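Local structure of cell shape determining protein MreC (2QF5) at residues L9-I14 and T26-R31; M39-N44 and I161-N166; G80-Y85 and S105-S110. The protein helps form and maintain cell shape, probably as part of the elongasome that makes peripheral peptidoglycan, this chain being an extracellular part, a pair of beta barrels. All blocks are in the same frame, centred on the assembly; numbering follows the deposited sequence.

Contact 1 of 3, residues L9-I14 and T26-R31; sequences LAADVI and TLDAGR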
loop_
_atom_site.group_PDB
_atom_site.type_symbol
_atom_site.label_atom_id
_atom_site.label_comp_id
_atom_site.label_asym_id
_atom_site.label_seq_id
_atom_site.Cartn_x
_atom_site.Cartn_y
_atom_site.Cartn_z
ATOM N N LEU A 9 -9.809 -8.948 -8.469
ATOM C CA LEU A 9 -11.001 -8.218 -8.872
ATOM C C LEU A 9 -10.468 -6.961 -9.540
ATOM O O LEU A 9 -9.560 -6.345 -9.023
ATOM C CB LEU A 9 -11.802 -7.843 -7.605
ATOM C CG LEU A 9 -13.305 -7.553 -7.596
ATOM C CD1 LEU A 9 -13.741 -7.369 -6.165
ATOM C CD2 LEU A 9 -13.708 -6.338 -8.389
ATOM N N ALA A 10 -11.002 -6.586 -10.691
ATOM C CA ALA A 10 -10.667 -5.312 -11.314
ATOM C C ALA A 10 -11.875 -4.412 -11.124
ATOM O O ALA A 10 -13.026 -4.886 -11.164
ATOM C CB ALA A 10 -10.343 -5.491 -12.800
ATOM N N ALA A 11 -11.615 -3.129 -10.881
ATOM C CA ALA A 11 -12.675 -2.129 -10.731
ATOM C C ALA A 11 -12.203 -0.745 -11.199
ATOM O O ALA A 11 -11.008 -0.455 -11.257
ATOM C CB ALA A 11 -13.179 -2.086 -9.268
ATOM N N ASP A 12 -13.160 0.102 -11.550
ATOM C CA ASP A 12 -12.884 1.460 -11.994
ATOM C C ASP A 12 -13.122 2.443 -10.847
ATOM O O ASP A 12 -14.014 2.256 -10.027
ATOM C CB ASP A 12 -13.778 1.834 -13.197
ATOM C CG ASP A 12 -13.504 0.992 -14.429
ATOM O OD1 ASP A 12 -12.340 0.725 -14.746
ATOM O OD2 ASP A 12 -14.453 0.598 -15.109
ATOM N N VAL A 13 -12.330 3.516 -10.842
ATOM C CA VAL A 13 -12.508 4.628 -9.910
ATOM C C VAL A 13 -13.691 5.435 -10.372
ATOM O O VAL A 13 -13.760 5.829 -11.528
ATOM C CB VAL A 13 -11.242 5.507 -9.854
ATOM C CG1 VAL A 13 -11.476 6.800 -9.046
ATOM C CG2 VAL A 13 -10.070 4.649 -9.281
ATOM N N ILE A 14 -14.638 5.650 -9.474
ATOM C CA ILE A 14 -15.834 6.405 -9.809
ATOM C C ILE A 14 -15.953 7.666 -8.964
ATOM O O ILE A 14 -16.822 8.497 -9.212
ATOM C CB ILE A 14 -17.126 5.541 -9.706
ATOM C CG1 ILE A 14 -17.324 4.979 -8.294
ATOM C CG2 ILE A 14 -17.068 4.414 -10.693
ATOM C CD1 ILE A 14 -18.600 4.218 -8.136
ATOM N N THR A 26 -13.092 5.828 -4.579
ATOM C CA THR A 26 -14.294 5.000 -4.558
ATOM C C THR A 26 -14.233 4.139 -5.820
ATOM O O THR A 26 -13.927 4.636 -6.895
ATOM C CB THR A 26 -15.610 5.850 -4.509
ATOM O OG1 THR A 26 -15.578 6.774 -3.401
ATOM C CG2 THR A 26 -16.810 4.953 -4.376
ATOM N N LEU A 27 -14.505 2.842 -5.668
ATOM C CA LEU A 27 -14.461 1.889 -6.781
ATOM C C LEU A 27 -15.856 1.390 -7.048
ATOM O O LEU A 27 -16.648 1.304 -6.123
ATOM C CB LEU A 27 -13.551 0.688 -6.447
ATOM C CG LEU A 27 -12.041 0.935 -6.267
ATOM C CD1 LEU A 27 -11.347 -0.347 -5.948
ATOM C CD2 LEU A 27 -11.456 1.490 -7.515
ATOM N N ASP A 28 -16.129 1.032 -8.296
ATOM C CA ASP A 28 -17.416 0.471 -8.737
ATOM C C ASP A 28 -17.563 -1.036 -8.557
ATOM O O ASP A 28 -18.263 -1.695 -9.305
ATOM C CB ASP A 28 -17.719 0.853 -10.203
ATOM C CG ASP A 28 -16.847 0.115 -11.235
ATOM O OD1 ASP A 28 -15.874 -0.593 -10.877
ATOM O OD2 ASP A 28 -17.149 0.258 -12.441
ATOM N N ALA A 29 -16.901 -1.594 -7.570
ATOM C CA ALA A 29 -17.158 -2.974 -7.212
ATOM C C ALA A 29 -17.147 -3.030 -5.712
ATOM O O ALA A 29 -16.289 -2.414 -5.075
ATOM C CB ALA A 29 -16.087 -3.894 -7.790
ATOM N N GLY A 30 -18.105 -3.757 -5.152
ATOM C CA GLY A 30 -18.161 -3.999 -3.716
ATOM C C GLY A 30 -18.386 -5.471 -3.443
ATOM O O GLY A 30 -17.884 -6.343 -4.158
ATOM N N ARG A 31 -19.164 -5.744 -2.414
ATOM C CA ARG A 31 -19.321 -7.096 -1.898
ATOM C C ARG A 31 -20.024 -8.047 -2.876
ATOM O O ARG A 31 -19.879 -9.272 -2.763
ATOM C CB ARG A 31 -20.102 -7.061 -0.580
ATOM C CG ARG A 31 -19.747 -8.173 0.345
ATOM C CD ARG A 31 -20.446 -8.047 1.696
ATOM N NE ARG A 31 -19.819 -7.054 2.580
ATOM C CZ ARG A 31 -20.238 -5.798 2.764
ATOM N NH1 ARG A 31 -21.299 -5.315 2.111
ATOM N NH2 ARG A 31 -19.583 -5.011 3.613
#

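Contact 2 of 3, residues M39-N44 and I161-N166; sequences MLAIAN and IELVGN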
loop_
_atom_site.group_PDB
_atom_site.type_symbol
_atom_site.label_atom_id
_atom_site.label_comp_id
_atom_site.label_asym_id
_atom_site.label_seq_id
_atom_site.Cartn_x
_atom_site.Cartn_y
_atom_site.Cartn_z
ATOM N N MET A 39 -8.550 -6.572 1.583
ATOM C CA MET A 39 -7.905 -6.435 0.278
ATOM C C MET A 39 -7.005 -5.228 0.166
ATOM O O MET A 39 -7.234 -4.199 0.804
ATOM C CB MET A 39 -8.940 -6.362 -0.841
ATOM C CG MET A 39 -9.548 -7.699 -1.132
ATOM S SD MET A 39 -10.777 -7.667 -2.427
ATOM C CE MET A 39 -10.323 -9.227 -3.193
ATOM N N LEU A 40 -5.980 -5.405 -0.670
ATOM C CA LEU A 40 -5.076 -4.350 -1.075
ATOM C C LEU A 40 -5.424 -3.894 -2.497
ATOM O O LEU A 40 -6.110 -4.612 -3.243
ATOM C CB LEU A 40 -3.623 -4.825 -0.959
ATOM C CG LEU A 40 -3.071 -4.955 0.460
ATOM C CD1 LEU A 40 -1.619 -5.466 0.472
ATOM C CD2 LEU A 40 -3.138 -3.635 1.200
ATOM N N ALA A 41 -5.010 -2.676 -2.832
ATOM C CA ALA A 41 -5.316 -2.036 -4.125
ATOM C C ALA A 41 -4.032 -1.851 -4.952
ATOM O O ALA A 41 -3.089 -1.225 -4.493
ATOM C CB ALA A 41 -5.993 -0.681 -3.906
ATOM N N ILE A 42 -4.027 -2.379 -6.177
ATOM C CA ILE A 42 -2.890 -2.256 -7.103
ATOM C C ILE A 42 -3.294 -1.385 -8.313
ATOM O O ILE A 42 -4.380 -1.540 -8.853
ATOM C CB ILE A 42 -2.438 -3.654 -7.570
ATOM C CG1 ILE A 42 -1.926 -4.479 -6.397
ATOM C CG2 ILE A 42 -1.378 -3.555 -8.629
ATOM C CD1 ILE A 42 -1.745 -5.936 -6.730
ATOM N N ALA A 43 -2.435 -0.458 -8.711
ATOM C CA ALA A 43 -2.679 0.397 -9.889
ATOM C C ALA A 43 -1.397 1.033 -10.371
ATOM O O ALA A 43 -0.538 1.404 -9.558
ATOM C CB ALA A 43 -3.677 1.522 -9.556
ATOM N N ASN A 44 -1.299 1.228 -11.685
ATOM C CA ASN A 44 -0.233 2.019 -12.267
ATOM C C ASN A 44 1.172 1.558 -11.843
ATOM O O ASN A 44 2.043 2.375 -11.658
ATOM C CB ASN A 44 -0.441 3.502 -11.918
ATOM C CG ASN A 44 -1.697 4.121 -12.585
ATOM O OD1 ASN A 44 -2.451 3.450 -13.318
ATOM N ND2 ASN A 44 -1.906 5.436 -12.333
ATOM N N ILE A 161 -8.212 -0.024 -10.815
ATOM C CA ILE A 161 -7.503 -0.685 -9.707
ATOM C C ILE A 161 -7.717 -2.187 -9.749
ATOM O O ILE A 161 -8.803 -2.639 -10.068
ATOM C CB ILE A 161 -7.968 -0.169 -8.341
ATOM C CG1 ILE A 161 -7.324 1.178 -8.019
ATOM C CG2 ILE A 161 -7.628 -1.162 -7.202
ATOM C CD1 ILE A 161 -8.015 1.886 -6.862
ATOM N N GLU A 162 -6.661 -2.939 -9.436
ATOM C CA GLU A 162 -6.774 -4.366 -9.154
ATOM C C GLU A 162 -6.898 -4.553 -7.626
ATOM O O GLU A 162 -5.982 -4.228 -6.861
ATOM C CB GLU A 162 -5.573 -5.143 -9.727
ATOM C CG GLU A 162 -5.389 -6.558 -9.146
ATOM C CD GLU A 162 -4.003 -7.190 -9.424
ATOM O OE1 GLU A 162 -3.307 -6.783 -10.394
ATOM O OE2 GLU A 162 -3.617 -8.116 -8.655
ATOM N N LEU A 163 -8.041 -5.064 -7.182
ATOM C CA LEU A 163 -8.211 -5.426 -5.784
ATOM C C LEU A 163 -7.716 -6.863 -5.585
ATOM O O LEU A 163 -8.080 -7.770 -6.346
ATOM C CB LEU A 163 -9.666 -5.279 -5.347
ATOM C CG LEU A 163 -10.233 -3.859 -5.294
ATOM C CD1 LEU A 163 -11.695 -3.925 -4.831
ATOM C CD2 LEU A 163 -9.381 -2.975 -4.377
ATOM N N VAL A 164 -6.870 -7.059 -4.580
ATOM C CA VAL A 164 -6.310 -8.385 -4.284
ATOM C C VAL A 164 -6.351 -8.690 -2.784
ATOM O O VAL A 164 -6.003 -7.863 -1.951
ATOM C CB VAL A 164 -4.870 -8.537 -4.801
ATOM C CG1 VAL A 164 -3.943 -7.675 -4.004
ATOM C CG2 VAL A 164 -4.424 -10.005 -4.707
ATOM N N GLY A 165 -6.786 -9.895 -2.452
ATOM C CA GLY A 165 -6.927 -10.292 -1.068
ATOM C C GLY A 165 -6.674 -11.760 -0.926
ATOM O O GLY A 165 -6.653 -12.494 -1.909
ATOM N N ASN A 166 -6.479 -12.188 0.316
ATOM C CA ASN A 166 -6.250 -13.588 0.586
ATOM C C ASN A 166 -7.598 -14.241 0.570
ATOM O O ASN A 166 -8.544 -13.674 1.114
ATOM C CB ASN A 166 -5.577 -13.793 1.940
ATOM C CG ASN A 166 -4.521 -14.839 1.893
ATOM O OD1 ASN A 166 -4.642 -15.879 2.535
ATOM N ND2 ASN A 166 -3.465 -14.584 1.111
#

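Contact 3 of 3, residues G80-Y85 and S105-S110; sequences GSTTIY and SNSDIS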
loop_
_atom_site.group_PDB
_atom_site.type_symbol
_atom_site.label_atom_id
_atom_site.label_comp_id
_atom_site.label_asym_id
_atom_site.label_seq_id
_atom_site.Cartn_x
_atom_site.Cartn_y
_atom_site.Cartn_z
ATOM N N GLY A 80 19.769 -8.049 -0.165
ATOM C CA GLY A 80 20.494 -9.232 -0.590
ATOM C C GLY A 80 19.738 -10.462 -0.152
ATOM O O GLY A 80 18.685 -10.766 -0.684
ATOM N N SER A 81 20.250 -11.109 0.880
ATOM C CA SER A 81 19.758 -12.392 1.367
ATOM C C SER A 81 18.773 -12.242 2.557
ATOM O O SER A 81 17.998 -13.155 2.872
ATOM C CB SER A 81 20.979 -13.201 1.801
ATOM O OG SER A 81 20.814 -14.565 1.505
ATOM N N THR A 82 18.830 -11.083 3.209
ATOM C CA THR A 82 18.037 -10.784 4.405
ATOM C C THR A 82 16.696 -10.134 4.053
ATOM O O THR A 82 16.594 -9.362 3.084
ATOM C CB THR A 82 18.842 -9.845 5.315
ATOM O OG1 THR A 82 20.132 -10.417 5.489
ATOM C CG2 THR A 82 18.204 -9.655 6.683
ATOM N N THR A 83 15.660 -10.498 4.814
ATOM C CA THR A 83 14.352 -9.885 4.683
ATOM C C THR A 83 14.024 -9.229 6.026
ATOM O O THR A 83 14.026 -9.898 7.088
ATOM C CB THR A 83 13.224 -10.904 4.282
ATOM O OG1 THR A 83 13.625 -11.674 3.140
ATOM C CG2 THR A 83 11.935 -10.160 3.923
ATOM N N ILE A 84 13.791 -7.918 5.968
ATOM C CA ILE A 84 13.382 -7.114 7.112
ATOM C C ILE A 84 11.908 -6.769 6.927
ATOM O O ILE A 84 11.510 -6.288 5.878
ATOM C CB ILE A 84 14.208 -5.790 7.243
ATOM C CG1 ILE A 84 15.712 -6.076 7.363
ATOM C CG2 ILE A 84 13.777 -4.990 8.493
ATOM C CD1 ILE A 84 16.447 -5.950 6.057
ATOM N N TYR A 85 11.097 -7.021 7.944
ATOM C CA TYR A 85 9.684 -6.661 7.873
ATOM C C TYR A 85 9.417 -5.412 8.696
ATOM O O TYR A 85 10.132 -5.114 9.634
ATOM C CB TYR A 85 8.805 -7.780 8.405
ATOM C CG TYR A 85 8.665 -8.983 7.529
ATOM C CD1 TYR A 85 9.746 -9.833 7.301
ATOM C CD2 TYR A 85 7.446 -9.296 6.939
ATOM C CE1 TYR A 85 9.626 -10.947 6.499
ATOM C CE2 TYR A 85 7.311 -10.428 6.141
ATOM C CZ TYR A 85 8.409 -11.255 5.933
ATOM O OH TYR A 85 8.295 -12.393 5.130
ATOM N N SER A 105 14.380 -5.752 12.371
ATOM C CA SER A 105 15.821 -5.990 12.343
ATOM C C SER A 105 16.641 -4.698 12.255
ATOM O O SER A 105 16.154 -3.673 11.769
ATOM C CB SER A 105 16.188 -6.894 11.163
ATOM O OG SER A 105 17.550 -7.294 11.254
ATOM N N ASN A 106 17.891 -4.774 12.726
ATOM C CA ASN A 106 18.874 -3.697 12.607
ATOM C C ASN A 106 19.868 -3.912 11.462
ATOM O O ASN A 106 20.869 -3.200 11.373
ATOM C CB ASN A 106 19.655 -3.529 13.928
ATOM C CG ASN A 106 18.923 -2.656 14.925
ATOM O OD1 ASN A 106 18.060 -1.851 14.553
ATOM N ND2 ASN A 106 19.261 -2.805 16.208
ATOM N N SER A 107 19.599 -4.904 10.615
ATOM C CA SER A 107 20.391 -5.165 9.402
ATOM C C SER A 107 20.487 -3.934 8.494
ATOM O O SER A 107 19.601 -3.074 8.491
ATOM C CB SER A 107 19.790 -6.363 8.618
ATOM O OG SER A 107 19.757 -6.153 7.193
ATOM N N ASP A 108 21.577 -3.876 7.732
ATOM C CA ASP A 108 21.792 -2.860 6.680
ATOM C C ASP A 108 20.589 -2.810 5.743
ATOM O O ASP A 108 20.070 -3.851 5.321
ATOM C CB ASP A 108 23.060 -3.203 5.863
ATOM C CG ASP A 108 23.965 -1.991 5.583
ATOM O OD1 ASP A 108 23.520 -1.030 4.893
ATOM O OD2 ASP A 108 25.147 -2.039 6.029
ATOM N N ILE A 109 20.136 -1.598 5.447
ATOM C CA ILE A 109 19.143 -1.355 4.420
ATOM C C ILE A 109 19.767 -0.310 3.520
ATOM O O ILE A 109 20.274 0.706 4.008
ATOM C CB ILE A 109 17.806 -0.846 4.995
ATOM C CG1 ILE A 109 17.081 -1.959 5.753
ATOM C CG2 ILE A 109 16.897 -0.309 3.878
ATOM C CD1 ILE A 109 15.830 -1.493 6.472
ATOM N N SER A 110 19.743 -0.583 2.214
ATOM C CA SER A 110 20.443 0.203 1.191
ATOM C C SER A 110 19.445 0.760 0.190
ATOM O O SER A 110 18.440 0.113 -0.096
ATOM C CB SER A 110 21.421 -0.684 0.429
ATOM O OG SER A 110 22.535 -1.014 1.222
#

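Contact 1 of 3, residues L9-I14 and T26-R31
V13 and L27 face each other as an antiparallel, non-hydrogen-bonded pair in the beta hairpin of strands 6-16 and 24-27, at the point where the second strand leaves the sheet of the first barrel. Next to this pair the ladder is regular: I14 N donates to T26 O at 2.9 Å. V13 CG2 meets L27 CD2 at 3.9 Å on the face that also carries A11, and L27 reaches on to I161 and L163 of strand 160-166.

At D28 the pattern changes. Its N still donates to D12 O (3.0 Å), almost in line with the carbonyl, but its backbone turns away (psi 29°) and the return bond is made by the side chain instead. The carboxylate is folded back between the backbone N and carbonyl carbon of D28 (chi1 72°), which brings OD1 to 2.9 Å from D12 N, the N-H of D12 approaching from above the carboxylate plane. An aspartate is short enough to act here as a stand-in for a strand carbonyl. I14 CG2 lies 3.7 Å from D28 CB and adds an apolar flank to the acid's stem.

Beyond the turn the chains come apart, yet methyls still meet: A11 CB touches A29 CB at 3.7 Å, and the tip of L9, CD2, presses on the same methyl. A29 O is taken by the T59 hydroxyl, tying this loop to strand 59-63, its neighbour in the sheet.

The two acids run side by side, D12 OD2 and D28 OD2 3.8 Å apart with their carboxylate planes 44° apart. If both are ionised they should repel each other, so one may hold a proton more readily than an isolated aspartate; the bond from D12 N to D28 OD1 would ease part of that cost.

Contact 2 of 3, residues M39-N44 and I161-N166
Two hydrogen-bonded pairs, L40 with V164 and I42 with E162, exchange four N-H...O bonds; the shortest, E162 N to I42 O at 2.7 Å, lies in the carbonyl plane. Between them A41 and L163 form the non-hydrogen-bonded pair, and A41 CB touches I161 CG2 at 3.7 Å as well as L163 CD2. Alanine's small methyl suits this inner side, where larger branched chains already meet.

I42 and E162 lie alongside each other, with CD1 of I42 3.5 Å from E162 OE2, and the same CD1 reaches V164 CG1. At the far end the M39 side chain runs across L163, SD 3.9 Å from its CB. G165 has no side chain, which allows M39 CG to lie 3.7 Å from G165 CA and CE to fold over its N.

Further out, I48 closes over I161 and A43, and L9 backs L163. On the other side L40, I42 and V164 all meet I128 of strand 126-137, which belongs to the second barrel. The pairing of strands 40-43 and 160-166 is thus one antiparallel pairing in the wall of the first barrel, which strand 160-166 closes on its other edge against strand 6-16, in the double-barrel core of the MreC family.

Contact 3 of 3, residues G80-Y85 and S105-S110
S107 OG donates to the carbonyl O of D108 at 3.0 Å, tilted from the carbonyl plane, while two methyl groups from the strand close on the S107 hydroxyl, I84 CD1 at 3.5 Å and T82 CG2 at 3.9 Å from OG. The hydroxyl is therefore turned back to its own loop for its bond, and meets the strand only through carbon. Serine fits here because it is slim and can pay for its polarity within the loop.

S105 does likewise. Its OG stands anti to the backbone N (chi1 -171°) and accepts from S107 N at 3.2 Å, in a fairly straight bond of 163°; this is an ST turn. Its CB is left facing the strand and packs on I84 CG1 at 3.9 Å.

Segment 105-110 belongs to the loop from strand 97-101 to strand 114-118 of the second six-stranded barrel, and it lies against strand 82-92, near the hairpin that strand makes with 72-79. R145 donates to S107 O, and weakly to S105 O, from outside the loop. The N104 side chain binds Y85 N, so the start of the loop is also fixed to the strand.

I84 is the apolar anchor. Its chi2 of 97° swings CD1 over S107 and on to I109 CG1, 4.1 Å away, where the two isoleucines cross at a slant. CG2 sits near S105 N at 4.0 Å. A branched, buried isoleucine suits the place: CG1 and CG2 rest on S105, while CD1 reaches both S107 and I109, and I109 continues the packing onto V133 and T136 of strand 126-137.

In the fold
Contacts 1 and 2 belong to the first barrel and share its interior: strands 6-16 and 160-166 are neighbours, L9 O probably bonds to L163 N, and L27 packs on I161 and L163. Contact 2 is the buried one, a regular ladder with mainly apolar residues on both faces. Contact 1, nearer the surface, loses that regularity, and aspartates take over at its outer edge. Contact 3 lies in the second barrel, on the other side of the chain's centre, its own centre about 36 Å from that of contact 1 and 26 Å from that of contact 2. There a loop rests on a strand by side-chain packing, while the S105 and S107 hydroxyls bond within the loop.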